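Local coordinates for membrane protein, putative (Geobacter sulfurreducens PCA, PDB 2QYB) that is a putative membrane protein, represented here by its GAF domain, and as a whole may combine solute transport with phosphatase activity, at residues I113-L126 with L145-K157. Sequence-based numbering, arbitrary orientation.
Sequences IPISRKGEPPFGIL and LESLAGQLAQAVK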
loop_
_atom_site.group_PDB
_atom_site.type_symbol
_atom_site.label_atom_id
_atom_site.label_comp_id
_atom_site.label_asym_id
_atom_site.label_seq_id
_atom_site.Cartn_x
_atom_site.Cartn_y
_atom_site.Cartn_z
ATOM N N ILE A 113 8.860 -15.074 9.994
ATOM C CA ILE A 113 8.112 -15.264 11.220
ATOM C C ILE A 113 6.704 -15.645 10.869
ATOM O O ILE A 113 6.007 -14.882 10.195
ATOM C CB ILE A 113 8.071 -13.974 12.072
ATOM C CG1 ILE A 113 9.505 -13.476 12.365
ATOM C CG2 ILE A 113 7.228 -14.189 13.371
ATOM C CD1 ILE A 113 9.798 -12.209 11.585
ATOM N N PRO A 114 6.253 -16.817 11.345
ATOM C CA PRO A 114 4.889 -17.239 11.041
ATOM C C PRO A 114 3.856 -16.297 11.633
ATOM O O PRO A 114 4.082 -15.676 12.709
ATOM C CB PRO A 114 4.794 -18.633 11.681
ATOM C CG PRO A 114 6.167 -19.086 11.853
ATOM C CD PRO A 114 6.938 -17.810 12.180
ATOM N N ILE A 115 2.754 -16.145 10.910
ATOM C CA ILE A 115 1.649 -15.297 11.365
ATOM C C ILE A 115 0.507 -16.269 11.711
ATOM O O ILE A 115 -0.072 -16.925 10.838
ATOM C CB ILE A 115 1.241 -14.264 10.326
ATOM C CG1 ILE A 115 2.351 -13.248 10.074
ATOM C CG2 ILE A 115 -0.060 -13.537 10.750
ATOM C CD1 ILE A 115 1.986 -12.290 8.899
ATOM N N SER A 116 0.263 -16.411 13.004
ATOM C CA SER A 116 -0.722 -17.344 13.494
ATOM C C SER A 116 -1.289 -16.845 14.798
ATOM O O SER A 116 -0.624 -16.187 15.601
ATOM C CB SER A 116 -0.103 -18.718 13.749
ATOM O OG SER A 116 1.056 -18.581 14.558
ATOM N N ARG A 117 -2.542 -17.184 15.001
ATOM C CA ARG A 117 -3.105 -17.097 16.318
ATOM C C ARG A 117 -2.490 -18.226 17.178
ATOM O O ARG A 117 -2.145 -19.307 16.667
ATOM C CB ARG A 117 -4.610 -17.203 16.195
ATOM C CG ARG A 117 -5.334 -16.728 17.376
ATOM C CD ARG A 117 -5.331 -15.215 17.517
ATOM N NE ARG A 117 -6.192 -14.835 18.654
ATOM C CZ ARG A 117 -5.880 -14.986 19.952
ATOM N NH1 ARG A 117 -4.706 -15.512 20.325
ATOM N NH2 ARG A 117 -6.750 -14.595 20.897
ATOM N N LYS A 118 -2.314 -17.941 18.473
ATOM C CA LYS A 118 -1.811 -18.919 19.458
ATOM C C LYS A 118 -2.517 -20.278 19.374
ATOM O O LYS A 118 -3.724 -20.360 19.582
ATOM C CB LYS A 118 -1.984 -18.372 20.887
ATOM C CG LYS A 118 -1.283 -19.198 21.977
ATOM C CD LYS A 118 -1.217 -18.452 23.349
ATOM C CE LYS A 118 -2.318 -18.860 24.349
ATOM N NZ LYS A 118 -2.352 -17.957 25.579
ATOM N N GLY A 119 -1.752 -21.332 19.085
ATOM C CA GLY A 119 -2.295 -22.700 19.001
ATOM C C GLY A 119 -2.983 -23.049 17.683
ATOM O O GLY A 119 -3.656 -24.075 17.585
ATOM N N GLU A 120 -2.837 -22.184 16.674
ATOM C CA GLU A 120 -3.501 -22.373 15.394
ATOM C C GLU A 120 -2.520 -22.356 14.267
ATOM O O GLU A 120 -1.486 -21.735 14.378
ATOM C CB GLU A 120 -4.512 -21.269 15.126
ATOM C CG GLU A 120 -5.831 -21.546 15.747
ATOM C CD GLU A 120 -6.715 -20.324 15.769
ATOM O OE1 GLU A 120 -6.699 -19.579 14.740
ATOM O OE2 GLU A 120 -7.389 -20.116 16.811
ATOM N N PRO A 121 -2.886 -23.012 13.156
ATOM C CA PRO A 121 -1.977 -23.110 12.050
ATOM C C PRO A 121 -1.766 -21.726 11.437
ATOM O O PRO A 121 -2.701 -20.951 11.350
ATOM C CB PRO A 121 -2.677 -24.076 11.065
ATOM C CG PRO A 121 -3.983 -24.500 11.706
ATOM C CD PRO A 121 -4.204 -23.653 12.898
ATOM N N PRO A 122 -0.534 -21.420 11.039
ATOM C CA PRO A 122 -0.215 -20.150 10.453
ATOM C C PRO A 122 -0.976 -19.930 9.172
ATOM O O PRO A 122 -1.236 -20.898 8.437
ATOM C CB PRO A 122 1.297 -20.239 10.177
ATOM C CG PRO A 122 1.590 -21.660 10.088
ATOM C CD PRO A 122 0.652 -22.288 11.109
ATOM N N PHE A 123 -1.342 -18.673 8.952
ATOM C CA PHE A 123 -2.003 -18.275 7.725
ATOM C C PHE A 123 -1.248 -17.230 6.894
ATOM O O PHE A 123 -1.781 -16.727 5.894
ATOM C CB PHE A 123 -3.453 -17.856 7.986
ATOM C CG PHE A 123 -3.626 -16.772 9.009
ATOM C CD1 PHE A 123 -4.185 -17.062 10.250
ATOM C CD2 PHE A 123 -3.317 -15.471 8.719
ATOM C CE1 PHE A 123 -4.387 -16.072 11.190
ATOM C CE2 PHE A 123 -3.524 -14.480 9.660
ATOM C CZ PHE A 123 -4.048 -14.783 10.885
ATOM N N GLY A 124 -0.000 -16.977 7.303
ATOM C CA GLY A 124 0.923 -16.102 6.615
ATOM C C GLY A 124 2.327 -16.084 7.205
ATOM O O GLY A 124 2.614 -16.768 8.183
ATOM N N ILE A 125 3.201 -15.301 6.559
ATOM C CA ILE A 125 4.574 -15.046 6.993
ATOM C C ILE A 125 4.895 -13.529 7.031
ATOM O O ILE A 125 4.578 -12.802 6.139
ATOM C CB ILE A 125 5.579 -15.760 6.067
ATOM C CG1 ILE A 125 5.416 -17.292 6.200
ATOM C CG2 ILE A 125 6.999 -15.408 6.425
ATOM C CD1 ILE A 125 5.783 -17.896 7.609
ATOM N N LEU A 126 5.509 -13.090 8.102
ATOM C CA LEU A 126 6.104 -11.803 8.182
ATOM C C LEU A 126 7.589 -12.007 7.908
ATOM O O LEU A 126 8.234 -12.685 8.672
ATOM C CB LEU A 126 5.880 -11.203 9.594
ATOM C CG LEU A 126 6.720 -9.981 9.948
ATOM C CD1 LEU A 126 6.404 -8.828 8.944
ATOM C CD2 LEU A 126 6.611 -9.548 11.476
ATOM N N LEU A 145 9.179 -9.160 17.150
ATOM C CA LEU A 145 8.626 -9.570 15.842
ATOM C C LEU A 145 7.457 -10.555 15.988
ATOM O O LEU A 145 6.453 -10.469 15.285
ATOM C CB LEU A 145 9.729 -10.160 14.955
ATOM C CG LEU A 145 10.773 -9.108 14.588
ATOM C CD1 LEU A 145 12.002 -9.754 13.961
ATOM C CD2 LEU A 145 10.169 -7.929 13.716
ATOM N N GLU A 146 7.601 -11.477 16.925
ATOM C CA GLU A 146 6.548 -12.417 17.218
ATOM C C GLU A 146 5.365 -11.686 17.822
ATOM O O GLU A 146 4.216 -12.066 17.589
ATOM C CB GLU A 146 7.048 -13.506 18.177
ATOM C CG GLU A 146 8.000 -14.443 17.505
ATOM C CD GLU A 146 8.423 -15.613 18.403
ATOM O OE1 GLU A 146 9.283 -15.395 19.327
ATOM O OE2 GLU A 146 7.902 -16.761 18.148
ATOM N N SER A 147 5.618 -10.623 18.576
ATOM C CA SER A 147 4.477 -9.835 19.095
ATOM C C SER A 147 3.794 -9.112 17.922
ATOM O O SER A 147 2.568 -9.177 17.748
ATOM C CB SER A 147 4.888 -8.812 20.162
ATOM O OG SER A 147 5.195 -9.445 21.373
ATOM N N LEU A 148 4.589 -8.448 17.105
ATOM C CA LEU A 148 4.040 -7.828 15.921
ATOM C C LEU A 148 3.171 -8.880 15.148
ATOM O O LEU A 148 2.042 -8.589 14.725
ATOM C CB LEU A 148 5.189 -7.254 15.047
ATOM C CG LEU A 148 4.937 -6.142 13.970
ATOM C CD1 LEU A 148 5.953 -6.213 12.873
ATOM C CD2 LEU A 148 3.510 -6.015 13.365
ATOM N N ALA A 149 3.700 -10.101 14.995
ATOM C CA ALA A 149 3.104 -11.133 14.118
ATOM C C ALA A 149 1.758 -11.598 14.686
ATOM O O ALA A 149 0.784 -11.854 13.922
ATOM C CB ALA A 149 4.098 -12.334 13.887
ATOM N N GLY A 150 1.705 -11.687 16.025
ATOM C CA GLY A 150 0.483 -12.046 16.717
ATOM C C GLY A 150 -0.622 -11.012 16.589
ATOM O O GLY A 150 -1.811 -11.361 16.501
ATOM N N GLN A 151 -0.226 -9.736 16.587
ATOM C CA GLN A 151 -1.182 -8.622 16.458
ATOM C C GLN A 151 -1.706 -8.518 15.014
ATOM O O GLN A 151 -2.883 -8.171 14.802
ATOM C CB GLN A 151 -0.567 -7.300 16.931
ATOM C CG GLN A 151 -0.231 -7.279 18.458
ATOM C CD GLN A 151 -0.270 -5.876 19.077
ATOM O OE1 GLN A 151 0.004 -5.675 20.292
ATOM N NE2 GLN A 151 -0.621 -4.888 18.244
ATOM N N LEU A 152 -0.844 -8.865 14.039
ATOM C CA LEU A 152 -1.284 -9.041 12.655
ATOM C C LEU A 152 -2.243 -10.226 12.530
ATOM O O LEU A 152 -3.297 -10.113 11.912
ATOM C CB LEU A 152 -0.078 -9.228 11.709
ATOM C CG LEU A 152 0.800 -7.975 11.469
ATOM C CD1 LEU A 152 2.194 -8.412 11.002
ATOM C CD2 LEU A 152 0.139 -7.017 10.478
ATOM N N ALA A 153 -1.874 -11.360 13.098
ATOM C CA ALA A 153 -2.751 -12.535 13.061
ATOM C C ALA A 153 -4.158 -12.199 13.599
ATOM O O ALA A 153 -5.218 -12.607 13.035
ATOM C CB ALA A 153 -2.142 -13.692 13.848
ATOM N N GLN A 154 -4.169 -11.434 14.679
ATOM C CA GLN A 154 -5.429 -11.066 15.264
ATOM C C GLN A 154 -6.273 -10.245 14.303
ATOM O O GLN A 154 -7.471 -10.530 14.118
ATOM C CB GLN A 154 -5.224 -10.292 16.552
ATOM C CG GLN A 154 -6.503 -10.093 17.307
ATOM C CD GLN A 154 -7.164 -11.411 17.656
ATOM O OE1 GLN A 154 -6.960 -11.930 18.758
ATOM N NE2 GLN A 154 -7.943 -11.977 16.712
ATOM N N ALA A 155 -5.640 -9.232 13.700
ATOM C CA ALA A 155 -6.326 -8.299 12.807
ATOM C C ALA A 155 -6.910 -9.009 11.581
ATOM O O ALA A 155 -8.001 -8.670 11.123
ATOM C CB ALA A 155 -5.381 -7.200 12.394
ATOM N N VAL A 156 -6.186 -9.985 11.033
ATOM C CA VAL A 156 -6.678 -10.747 9.869
ATOM C C VAL A 156 -7.937 -11.553 10.220
ATOM O O VAL A 156 -8.983 -11.452 9.545
ATOM C CB VAL A 156 -5.591 -11.704 9.338
ATOM C CG1 VAL A 156 -6.166 -12.669 8.322
ATOM C CG2 VAL A 156 -4.435 -10.899 8.730
ATOM N N LYS A 157 -7.812 -12.364 11.267
ATOM C CA LYS A 157 -8.923 -13.122 11.813
ATOM C C LYS A 157 -10.168 -12.247 12.043
ATOM O O LYS A 157 -11.279 -12.677 11.721
ATOM C CB LYS A 157 -8.506 -13.851 13.101
ATOM C CG LYS A 157 -8.298 -15.380 12.911
ATOM C CD LYS A 157 -7.856 -16.124 14.226
ATOM C CE LYS A 157 -8.990 -16.404 15.229
ATOM N NZ LYS A 157 -8.429 -16.396 16.585
#
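Ile-113 sets its CG2 branch against Ala-149 CB, and Ile-115 its own against Ala-153, where the C-terminal helix of the GAF domain packs on the hairpin of strands 109-115 and 124-130, part of its antiparallel sheet. Small alanines let helix 145-157 run close to strand 113-115, the axes 7.8 Å apart and inclined by 22°. Ile-115 CG2 rests 3.7 Å from Ala-153 CB. Leu-126 CD2 reaches Leu-148 CD1 at 3.7 Å, beside Leu-26 of helix 10-32. A classic beta bulge sets Phe-123 and Gly-124 opposite Ile-115; the Phe-123 ring has Ile-115 O over one face and Ala-153 O near its plane at the edge, while CE2 lies 3.5 Å from Val-156 CG1. Val-156 also packs on Met-12 of the second subunit. At the polar edge, Arg-117 bends at chi2 (73°) across Lys-157. Its NE comes to 3.0 Å from Gln-154 OE1, guanidinium and amide planes 83° apart. Replacing Arg-117 with alanine would probably leave Gln-154 OE1 without its guanidinium neighbour and the Lys-157 chain freer to turn. Two like charges lie close, Lys-157 NZ 3.4 Å from Arg-117 NE; Glu-120 OE2 may offset them through a long salt bridge, 3.9 Å from Lys-157 NZ.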